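Local coordinates for protein alpha-L-rhamnosidase (Aspergillus terreus, PDB 6GSZ) that probably hydrolyses terminal non-reducing alpha-L-rhamnose residues of alpha-L-rhamnosides, and carries bound calcium ions, at residues A[36-41]-A[82-87]; A[112-117]-A[245-250]; A[149-154]-A[227-232]. All coordinates share one frame; numbering follows the deposited sequence. Where two conformers were deposited one is given.

The three contacts lie in two separate beta regions of this multidomain glycosidase. Contact 1 comes first along the chain and joins strands 38-46 and 78-86 of the N-terminal immunoglobulin-like domain. Contacts 2 and 3 lie about 49 and 44 Å from it, centre to centre, and touch it nowhere. They are neighbours, with centres about 9 Å apart: strand 228-237 pairs with 144-154 in contact 3 and with 242-246, which leads into contact 2. The 149-154/227-232 pairing falls within the chain spanned by 112-117 and 245-250. Residues 112-117 come back against a sheet whose strands all lie later in the chain, I117 N probably bonding to L229 O.

Contact 1: A[36-41]-A[82-87]; sequences WEQRAY and VRSFGS
W36 turns the edge of its indole to S84, with W36 CH2 lying 3.3 Å from S84 OG and close to the ring plane. The same ring reaches obliquely to G86, its NE1 3.5 Å from G86 CA; the absence of a side chain there permits this approach, and the indole N-H goes to H91 O. From Q38, whose CG is anti to the backbone N (chi1 -180°), an extended chain carries OE1 to the S84 hydroxyl, which donates to it from OG over 2.7 Å. W27 NE1 also donates to OE1, while Q38 NE2 is taken by carbonyls of S59 and the calcium-site residue D61; the amide is thus fixed at both ends. On the face shared by A40 and F85, the F85 ring turns its edge to the A40 backbone, F85 CD1 being 3.6 Å from A40 O. A classic beta bulge breaks the antiparallel pairing here: F85 O accepts firmly from R39 N at 2.8 Å and weakly from A40 N at 3.4 Å. Strand 38-46 lies between 78-86 and 53-58 in this immunoglobulin-like domain, where R39, in the conformer modelled, forms a salt bridge with E58, and W27 and F29 of strand 25-30 pack against S84.

Contact 2: A[112-117]-A[245-250]; sequences HDAVVI and IPSDSS
S247 grips V115 twice, once at its backbone N-H and once at its carbonyl. The serine hydroxyl donates from S247 OG to V115 O at 2.7 Å, and S247 O receives V115 N at 3.0 Å in a nearly straight bond (172° at the hydrogen). The chi1 of 49° sets OG between the serine's own N and carbonyl carbon, where it can also accept from S231 N. A water provides the next link: in one of the two deposited conformers of D113 it donates to D113 OD2 and to D248 OD2, 2.8 Å in each case. D248 is itself held in an Asx turn, OD1 taking S250 N at 2.9 Å from above the carboxylate plane. Around these bonds lies the packing. In that same conformer the carboxylate of D113 crosses the P246 ring, D113 OD1 nearing P246 CG at 3.4 Å, and A114 CB meets P246 CB. I117 lays CG2 against the D248 carbonyl, 3.6 Å from D248 O, and CD1 against S247. Chemically, the buried serine ties two irregular backbones together through its hydroxyl and its own carbonyl, while the water, with D113 so placed, probably eases the repulsion between two acidic side chains.

Contact 3: A[149-154]-A[227-232]; sequences LYITAL and LGLLSL
L149 to L154 and G228 to L232 run as neighbouring antiparallel strands in one sheet of a beta-sandwich, consistent with the galactose-binding-like fold of this family of domains; the N-to-C directions of the two short strand segments are 165° apart. Main-chain bonding is regular over the Y150-L232 and T152-L230 pairs. Y150 and L232 exchange two hydrogen bonds, Y150 N to L232 O at 2.9 Å and L232 N to Y150 O at 2.8 Å, and T152 and L230 exchange another two. At the far end the pairing slackens: L154 N still reaches G228 O at 2.9 Å, though from well above the carbonyl plane, whereas the return bond from G228 N to L154 O is weak at 3.4 Å. CA-H...O contacts fill the intervals, as where I151 CA approaches L230 O.

Apolar packing divides between the two faces. On the side of I151, A153 and L229, I151 and L229 meet through their delta methyls at an oblique crossing, CD1 to CD1 3.9 Å. Both rest on V202 of strand 196-205, in the opposing sheet, so this face belongs to the sandwich interior. The other face carries Y150, T152, L154, L230 and L232. There T152 sets CG2 against L230 CB at 4.1 Å, and its OG1, anti to the threonine's own N (chi1 -165°), points to a different partner, the carbonyl of E183 on strand 182-188. V116 of strand 116-119 packs on L154 and L230, covering part of this face.

One contact joins an aromatic ring to a polar backbone group: Y150 presents its ring edge, rather than a face, to the carbonyl that its own N-H binds, with Y150 CD2 3.5 Å from L232 O.

Contact 1: A[36-41]-A[82-87]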
loop_
_atom_site.group_PDB
_atom_site.type_symbol
_atom_site.label_atom_id
_atom_site.label_comp_id
_atom_site.label_asym_id
_atom_site.label_seq_id
_atom_site.Cartn_x
_atom_site.Cartn_y
_atom_site.Cartn_z
ATOM N N TRP A 36 11.535 31.045 -1.987
ATOM C CA TRP A 36 11.700 30.804 -3.403
ATOM C C TRP A 36 10.404 30.261 -4.013
ATOM O O TRP A 36 9.807 29.316 -3.470
ATOM C CB TRP A 36 12.852 29.819 -3.623
ATOM C CG TRP A 36 13.254 29.671 -5.058
ATOM C CD1 TRP A 36 14.234 30.357 -5.708
ATOM C CD2 TRP A 36 12.699 28.749 -6.024
ATOM N NE1 TRP A 36 14.316 29.956 -7.009
ATOM C CE2 TRP A 36 13.390 28.969 -7.232
ATOM C CE3 TRP A 36 11.681 27.776 -6.000
ATOM C CZ2 TRP A 36 13.096 28.260 -8.395
ATOM C CZ3 TRP A 36 11.415 27.064 -7.149
ATOM C CH2 TRP A 36 12.124 27.285 -8.321
ATOM N N GLU A 37 10.035 30.821 -5.163
ATOM C CA GLU A 37 8.927 30.344 -5.966
ATOM C C GLU A 37 9.372 30.301 -7.422
ATOM O O GLU A 37 10.200 31.098 -7.861
ATOM C CB GLU A 37 7.697 31.243 -5.796
ATOM C CG GLU A 37 7.070 31.105 -4.424
ATOM C CD GLU A 37 5.839 31.942 -4.125
ATOM O OE1 GLU A 37 5.951 33.189 -4.142
ATOM O OE2 GLU A 37 4.773 31.343 -3.855
ATOM N N GLN A 38 8.821 29.348 -8.171
ATOM C CA GLN A 38 9.140 29.219 -9.576
ATOM C C GLN A 38 8.319 30.212 -10.421
ATOM O O GLN A 38 7.122 30.374 -10.193
ATOM C CB GLN A 38 8.772 27.777 -9.984
ATOM C CG GLN A 38 9.053 27.457 -11.455
ATOM C CD GLN A 38 8.647 26.053 -11.779
ATOM O OE1 GLN A 38 9.383 25.103 -11.462
ATOM N NE2 GLN A 38 7.493 25.944 -12.445
ATOM N N ARG A 39 8.963 30.835 -11.426
ATOM C CA ARG A 39 8.223 31.587 -12.409
ATOM C C ARG A 39 8.144 30.893 -13.774
ATOM O O ARG A 39 7.221 31.188 -14.542
ATOM C CB ARG A 39 8.752 33.009 -12.557
ATOM C CG ARG A 39 10.158 33.099 -13.120
ATOM C CD ARG A 39 10.538 34.561 -13.397
ATOM N NE ARG A 39 9.490 35.283 -14.114
ATOM C CZ ARG A 39 8.659 36.205 -13.593
ATOM N NH1 ARG A 39 8.767 36.627 -12.331
ATOM N NH2 ARG A 39 7.707 36.703 -14.363
ATOM N N ALA A 40 9.078 29.971 -14.069
ATOM C CA ALA A 40 9.098 29.361 -15.393
ATOM C C ALA A 40 9.896 28.074 -15.303
ATOM O O ALA A 40 10.631 27.847 -14.352
ATOM C CB ALA A 40 9.722 30.269 -16.428
ATOM N N TYR A 41 9.730 27.235 -16.316
ATOM C CA TYR A 41 10.518 26.007 -16.445
ATOM C C TYR A 41 10.816 25.772 -17.922
ATOM O O TYR A 41 10.144 26.254 -18.812
ATOM C CB TYR A 41 9.819 24.812 -15.802
ATOM C CG TYR A 41 8.494 24.431 -16.397
ATOM C CD1 TYR A 41 8.427 23.637 -17.536
ATOM C CD2 TYR A 41 7.298 24.755 -15.772
ATOM C CE1 TYR A 41 7.213 23.223 -18.061
ATOM C CE2 TYR A 41 6.089 24.328 -16.273
ATOM C CZ TYR A 41 6.034 23.510 -17.391
ATOM O OH TYR A 41 4.801 23.099 -17.878
ATOM N N VAL A 82 14.873 18.753 -16.989
ATOM C CA VAL A 82 14.118 19.933 -16.619
ATOM C C VAL A 82 15.047 20.918 -15.941
ATOM O O VAL A 82 15.932 20.543 -15.206
ATOM C CB VAL A 82 12.947 19.559 -15.690
ATOM C CG1 VAL A 82 12.133 20.782 -15.280
ATOM C CG2 VAL A 82 12.077 18.479 -16.329
ATOM N N ARG A 83 14.746 22.208 -16.102
ATOM C CA ARG A 83 15.324 23.231 -15.224
ATOM C C ARG A 83 14.240 24.258 -14.926
ATOM O O ARG A 83 13.337 24.457 -15.686
ATOM C CB ARG A 83 16.600 23.856 -15.794
ATOM C CG ARG A 83 16.416 24.580 -17.106
ATOM C CD ARG A 83 17.752 25.195 -17.535
ATOM N NE ARG A 83 17.598 25.921 -18.771
ATOM C CZ ARG A 83 18.534 26.698 -19.300
ATOM N NH1 ARG A 83 19.711 26.845 -18.695
ATOM N NH2 ARG A 83 18.267 27.327 -20.428
ATOM N N SER A 84 14.402 24.862 -13.766
ATOM C CA SER A 84 13.406 25.720 -13.172
ATOM C C SER A 84 14.036 27.093 -12.873
ATOM O O SER A 84 15.169 27.176 -12.413
ATOM C CB SER A 84 12.854 25.042 -11.946
ATOM O OG SER A 84 11.960 25.893 -11.273
ATOM N N PHE A 85 13.260 28.151 -13.141
ATOM C CA PHE A 85 13.657 29.540 -12.982
ATOM C C PHE A 85 12.877 30.209 -11.842
ATOM O O PHE A 85 11.650 30.164 -11.810
ATOM C CB PHE A 85 13.405 30.261 -14.303
ATOM C CG PHE A 85 14.157 29.697 -15.476
ATOM C CD1 PHE A 85 13.620 28.641 -16.210
ATOM C CD2 PHE A 85 15.414 30.179 -15.825
ATOM C CE1 PHE A 85 14.304 28.110 -17.289
ATOM C CE2 PHE A 85 16.102 29.631 -16.890
ATOM C CZ PHE A 85 15.542 28.607 -17.623
ATOM N N GLY A 86 13.612 30.909 -10.963
ATOM C CA GLY A 86 13.010 31.554 -9.789
ATOM C C GLY A 86 12.348 32.875 -10.118
ATOM O O GLY A 86 12.731 33.572 -11.049
ATOM N N SER A 87 11.308 33.183 -9.341
ATOM C CA SER A 87 10.527 34.401 -9.553
ATOM C C SER A 87 11.362 35.648 -9.310
ATOM O O SER A 87 10.989 36.694 -9.821
ATOM C CB SER A 87 9.266 34.407 -8.736
ATOM O OG SER A 87 9.574 34.431 -7.375
HETATM O O HOH W 1 11.663 33.295 -5.894
HETATM O O HOH W 2 7.210 34.876 -5.690
#

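Contact 2: A[112-117]-A[245-250]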
loop_
_atom_site.group_PDB
_atom_site.type_symbol
_atom_site.label_atom_id
_atom_site.label_comp_id
_atom_site.label_asym_id
_atom_site.label_seq_id
_atom_site.Cartn_x
_atom_site.Cartn_y
_atom_site.Cartn_z
ATOM N N HIS A 112 1.667 -8.163 -31.343
ATOM C CA HIS A 112 2.077 -8.930 -32.503
ATOM C C HIS A 112 1.441 -10.321 -32.378
ATOM O O HIS A 112 0.232 -10.465 -32.093
ATOM C CB HIS A 112 3.609 -8.801 -32.647
ATOM C CG HIS A 112 4.012 -7.454 -33.178
ATOM N ND1 HIS A 112 4.462 -7.272 -34.471
ATOM C CD2 HIS A 112 4.038 -6.219 -32.605
ATOM C CE1 HIS A 112 4.712 -5.985 -34.680
ATOM N NE2 HIS A 112 4.447 -5.309 -33.555
ATOM N N ASP A 113 2.198 -11.368 -32.540
ATOM C CA ASP A 113 1.495 -12.679 -32.561
ATOM C C ASP A 113 1.563 -13.366 -31.188
ATOM O O ASP A 113 1.302 -14.538 -31.062
ATOM C CB ASP A 113 1.983 -13.588 -33.697
ATOM C CG ASP A 113 3.490 -13.723 -33.833
ATOM O OD1 ASP A 113 4.206 -12.814 -33.359
ATOM O OD2 ASP A 113 3.940 -14.738 -34.442
ATOM N N ALA A 114 1.890 -12.636 -30.139
ATOM C CA ALA A 114 1.985 -13.242 -28.803
ATOM C C ALA A 114 0.592 -13.637 -28.334
ATOM O O ALA A 114 -0.371 -12.858 -28.451
ATOM C CB ALA A 114 2.654 -12.333 -27.836
ATOM N N VAL A 115 0.498 -14.874 -27.842
ATOM C CA VAL A 115 -0.744 -15.402 -27.275
ATOM C C VAL A 115 -0.450 -16.040 -25.908
ATOM O O VAL A 115 0.697 -16.355 -25.547
ATOM C CB VAL A 115 -1.422 -16.422 -28.203
ATOM C CG1 VAL A 115 -1.772 -15.789 -29.540
ATOM C CG2 VAL A 115 -0.599 -17.684 -28.377
ATOM N N VAL A 116 -1.507 -16.175 -25.116
ATOM C CA VAL A 116 -1.368 -16.867 -23.846
ATOM C C VAL A 116 -1.158 -18.356 -24.133
ATOM O O VAL A 116 -1.975 -18.934 -24.862
ATOM C CB VAL A 116 -2.573 -16.651 -22.916
ATOM C CG1 VAL A 116 -2.440 -17.452 -21.632
ATOM C CG2 VAL A 116 -2.791 -15.180 -22.610
ATOM N N ILE A 117 -0.111 -18.935 -23.526
ATOM C CA ILE A 117 0.114 -20.351 -23.691
ATOM C C ILE A 117 0.024 -21.064 -22.351
ATOM O O ILE A 117 0.269 -20.510 -21.289
ATOM C CB ILE A 117 1.444 -20.629 -24.380
ATOM C CG1 ILE A 117 2.628 -20.128 -23.557
ATOM C CG2 ILE A 117 1.407 -20.083 -25.798
ATOM C CD1 ILE A 117 3.970 -20.526 -24.132
ATOM N N ILE A 245 9.754 -12.130 -30.718
ATOM C CA ILE A 245 9.772 -13.516 -30.283
ATOM C C ILE A 245 8.585 -13.668 -29.349
ATOM O O ILE A 245 8.653 -13.263 -28.160
ATOM C CB ILE A 245 11.070 -13.913 -29.545
ATOM C CG1 ILE A 245 12.338 -13.568 -30.322
ATOM C CG2 ILE A 245 11.018 -15.409 -29.199
ATOM C CD1 ILE A 245 12.424 -14.247 -31.642
ATOM N N PRO A 246 7.449 -14.154 -29.870
ATOM C CA PRO A 246 6.238 -14.270 -29.076
ATOM C C PRO A 246 6.131 -15.566 -28.287
ATOM O O PRO A 246 6.656 -16.616 -28.724
ATOM C CB PRO A 246 5.134 -14.211 -30.145
ATOM C CG PRO A 246 5.752 -14.982 -31.295
ATOM C CD PRO A 246 7.206 -14.542 -31.270
ATOM N N SER A 247 5.323 -15.556 -27.223
ATOM C CA SER A 247 4.773 -16.781 -26.665
ATOM C C SER A 247 3.804 -17.360 -27.682
ATOM O O SER A 247 2.902 -16.688 -28.176
ATOM C CB SER A 247 4.099 -16.530 -25.340
ATOM O OG SER A 247 3.198 -15.422 -25.393
ATOM N N ASP A 248 3.949 -18.669 -27.964
ATOM C CA ASP A 248 3.053 -19.373 -28.907
ATOM C C ASP A 248 3.302 -20.874 -28.730
ATOM O O ASP A 248 4.082 -21.269 -27.854
ATOM C CB ASP A 248 3.249 -18.894 -30.343
ATOM C CG ASP A 248 4.595 -19.219 -30.952
ATOM O OD1 ASP A 248 5.314 -20.085 -30.390
ATOM O OD2 ASP A 248 4.948 -18.587 -32.000
ATOM N N SER A 249 2.643 -21.680 -29.576
ATOM C CA SER A 249 2.608 -23.142 -29.461
ATOM C C SER A 249 3.939 -23.780 -29.858
ATOM O O SER A 249 4.066 -25.025 -29.882
ATOM C CB SER A 249 1.527 -23.700 -30.342
ATOM O OG SER A 249 1.983 -23.759 -31.688
ATOM N N SER A 250 4.950 -22.979 -30.243
ATOM C CA SER A 250 6.323 -23.466 -30.479
ATOM C C SER A 250 7.144 -23.676 -29.192
ATOM O O SER A 250 8.238 -24.250 -29.253
ATOM C CB SER A 250 7.108 -22.625 -31.462
ATOM O OG SER A 250 7.448 -21.367 -30.879
HETATM O O HOH W 3 3.014 -17.294 -33.609
#

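Contact 3: A[149-154]-A[227-232]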
loop_
_atom_site.group_PDB
_atom_site.type_symbol
_atom_site.label_atom_id
_atom_site.label_comp_id
_atom_site.label_asym_id
_atom_site.label_seq_id
_atom_site.Cartn_x
_atom_site.Cartn_y
_atom_site.Cartn_z
ATOM N N LEU A 149 11.392 -7.046 -22.926
ATOM C CA LEU A 149 10.497 -8.171 -22.642
ATOM C C LEU A 149 9.220 -7.602 -22.044
ATOM O O LEU A 149 9.297 -6.850 -21.045
ATOM C CB LEU A 149 11.118 -9.166 -21.666
ATOM C CG LEU A 149 10.239 -10.379 -21.376
ATOM C CD1 LEU A 149 10.064 -11.260 -22.618
ATOM C CD2 LEU A 149 10.819 -11.190 -20.242
ATOM N N TYR A 150 8.087 -7.947 -22.646
ATOM C CA TYR A 150 6.767 -7.600 -22.180
ATOM C C TYR A 150 6.098 -8.888 -21.722
ATOM O O TYR A 150 6.115 -9.885 -22.486
ATOM C CB TYR A 150 5.976 -6.980 -23.313
ATOM C CG TYR A 150 6.642 -5.781 -23.916
ATOM C CD1 TYR A 150 6.556 -4.551 -23.296
ATOM C CD2 TYR A 150 7.338 -5.836 -25.110
ATOM C CE1 TYR A 150 7.130 -3.422 -23.858
ATOM C CE2 TYR A 150 7.899 -4.702 -25.681
ATOM C CZ TYR A 150 7.800 -3.476 -25.047
ATOM O OH TYR A 150 8.372 -2.384 -25.673
ATOM N N ILE A 151 5.625 -8.971 -20.475
ATOM C CA ILE A 151 5.279 -10.277 -19.941
ATOM C C ILE A 151 4.240 -10.167 -18.844
ATOM O O ILE A 151 4.270 -9.236 -18.020
ATOM C CB ILE A 151 6.563 -10.972 -19.451
ATOM C CG1 ILE A 151 6.278 -12.365 -18.886
ATOM C CG2 ILE A 151 7.352 -10.108 -18.488
ATOM C CD1 ILE A 151 7.505 -13.259 -18.774
ATOM N N THR A 152 3.348 -11.142 -18.807
ATOM C CA THR A 152 2.475 -11.356 -17.691
ATOM C C THR A 152 2.119 -12.832 -17.603
ATOM O O THR A 152 2.532 -13.641 -18.422
ATOM C CB THR A 152 1.207 -10.494 -17.754
ATOM O OG1 THR A 152 0.584 -10.497 -16.470
ATOM C CG2 THR A 152 0.213 -10.928 -18.804
ATOM N N ALA A 153 1.355 -13.185 -16.571
ATOM C CA ALA A 153 0.922 -14.563 -16.405
ATOM C C ALA A 153 -0.525 -14.608 -15.960
ATOM O O ALA A 153 -1.036 -13.657 -15.314
ATOM C CB ALA A 153 1.762 -15.238 -15.345
ATOM N N LEU A 154 -1.161 -15.727 -16.278
ATOM C CA LEU A 154 -2.392 -16.126 -15.631
ATOM C C LEU A 154 -1.951 -16.933 -14.409
ATOM O O LEU A 154 -1.809 -18.175 -14.466
ATOM C CB LEU A 154 -3.261 -16.910 -16.605
ATOM C CG LEU A 154 -4.056 -16.097 -17.616
ATOM C CD1 LEU A 154 -3.186 -15.210 -18.474
ATOM C CD2 LEU A 154 -4.915 -17.056 -18.441
ATOM N N LEU A 227 -2.602 -22.648 -15.533
ATOM C CA LEU A 227 -1.486 -21.715 -15.546
ATOM C C LEU A 227 -1.174 -21.288 -16.984
ATOM O O LEU A 227 -1.140 -22.100 -17.885
ATOM C CB LEU A 227 -0.241 -22.358 -14.941
ATOM C CG LEU A 227 -0.382 -22.848 -13.513
ATOM C CD1 LEU A 227 0.910 -23.439 -12.984
ATOM C CD2 LEU A 227 -0.860 -21.770 -12.607
ATOM N N GLY A 228 -0.983 -19.983 -17.193
ATOM C CA GLY A 228 -0.751 -19.432 -18.504
ATOM C C GLY A 228 0.325 -18.361 -18.529
ATOM O O GLY A 228 0.530 -17.677 -17.524
ATOM N N LEU A 229 0.967 -18.206 -19.684
ATOM C CA LEU A 229 2.061 -17.235 -19.874
ATOM C C LEU A 229 1.755 -16.415 -21.137
ATOM O O LEU A 229 1.422 -16.958 -22.183
ATOM C CB LEU A 229 3.367 -18.007 -20.114
ATOM C CG LEU A 229 4.573 -17.163 -20.521
ATOM C CD1 LEU A 229 4.960 -16.188 -19.427
ATOM C CD2 LEU A 229 5.726 -18.031 -20.938
ATOM N N LEU A 230 1.912 -15.088 -21.041
ATOM C CA LEU A 230 1.934 -14.222 -22.223
ATOM C C LEU A 230 3.274 -13.489 -22.223
ATOM O O LEU A 230 3.595 -12.798 -21.228
ATOM C CB LEU A 230 0.783 -13.217 -22.136
ATOM C CG LEU A 230 0.710 -12.205 -23.300
ATOM C CD1 LEU A 230 0.428 -12.924 -24.634
ATOM C CD2 LEU A 230 -0.340 -11.135 -23.023
ATOM N N SER A 231 3.992 -13.514 -23.349
ATOM C CA SER A 231 5.354 -12.966 -23.413
ATOM C C SER A 231 5.611 -12.442 -24.831
ATOM O O SER A 231 5.299 -13.138 -25.783
ATOM C CB SER A 231 6.352 -14.034 -23.000
ATOM O OG SER A 231 7.700 -13.568 -22.970
ATOM N N LEU A 232 6.240 -11.285 -24.953
ATOM C CA LEU A 232 6.767 -10.830 -26.219
ATOM C C LEU A 232 8.150 -10.234 -25.965
ATOM O O LEU A 232 8.268 -9.260 -25.193
ATOM C CB LEU A 232 5.840 -9.787 -26.853
ATOM C CG LEU A 232 6.299 -9.275 -28.225
ATOM C CD1 LEU A 232 6.272 -10.418 -29.244
ATOM C CD2 LEU A 232 5.474 -8.046 -28.653
#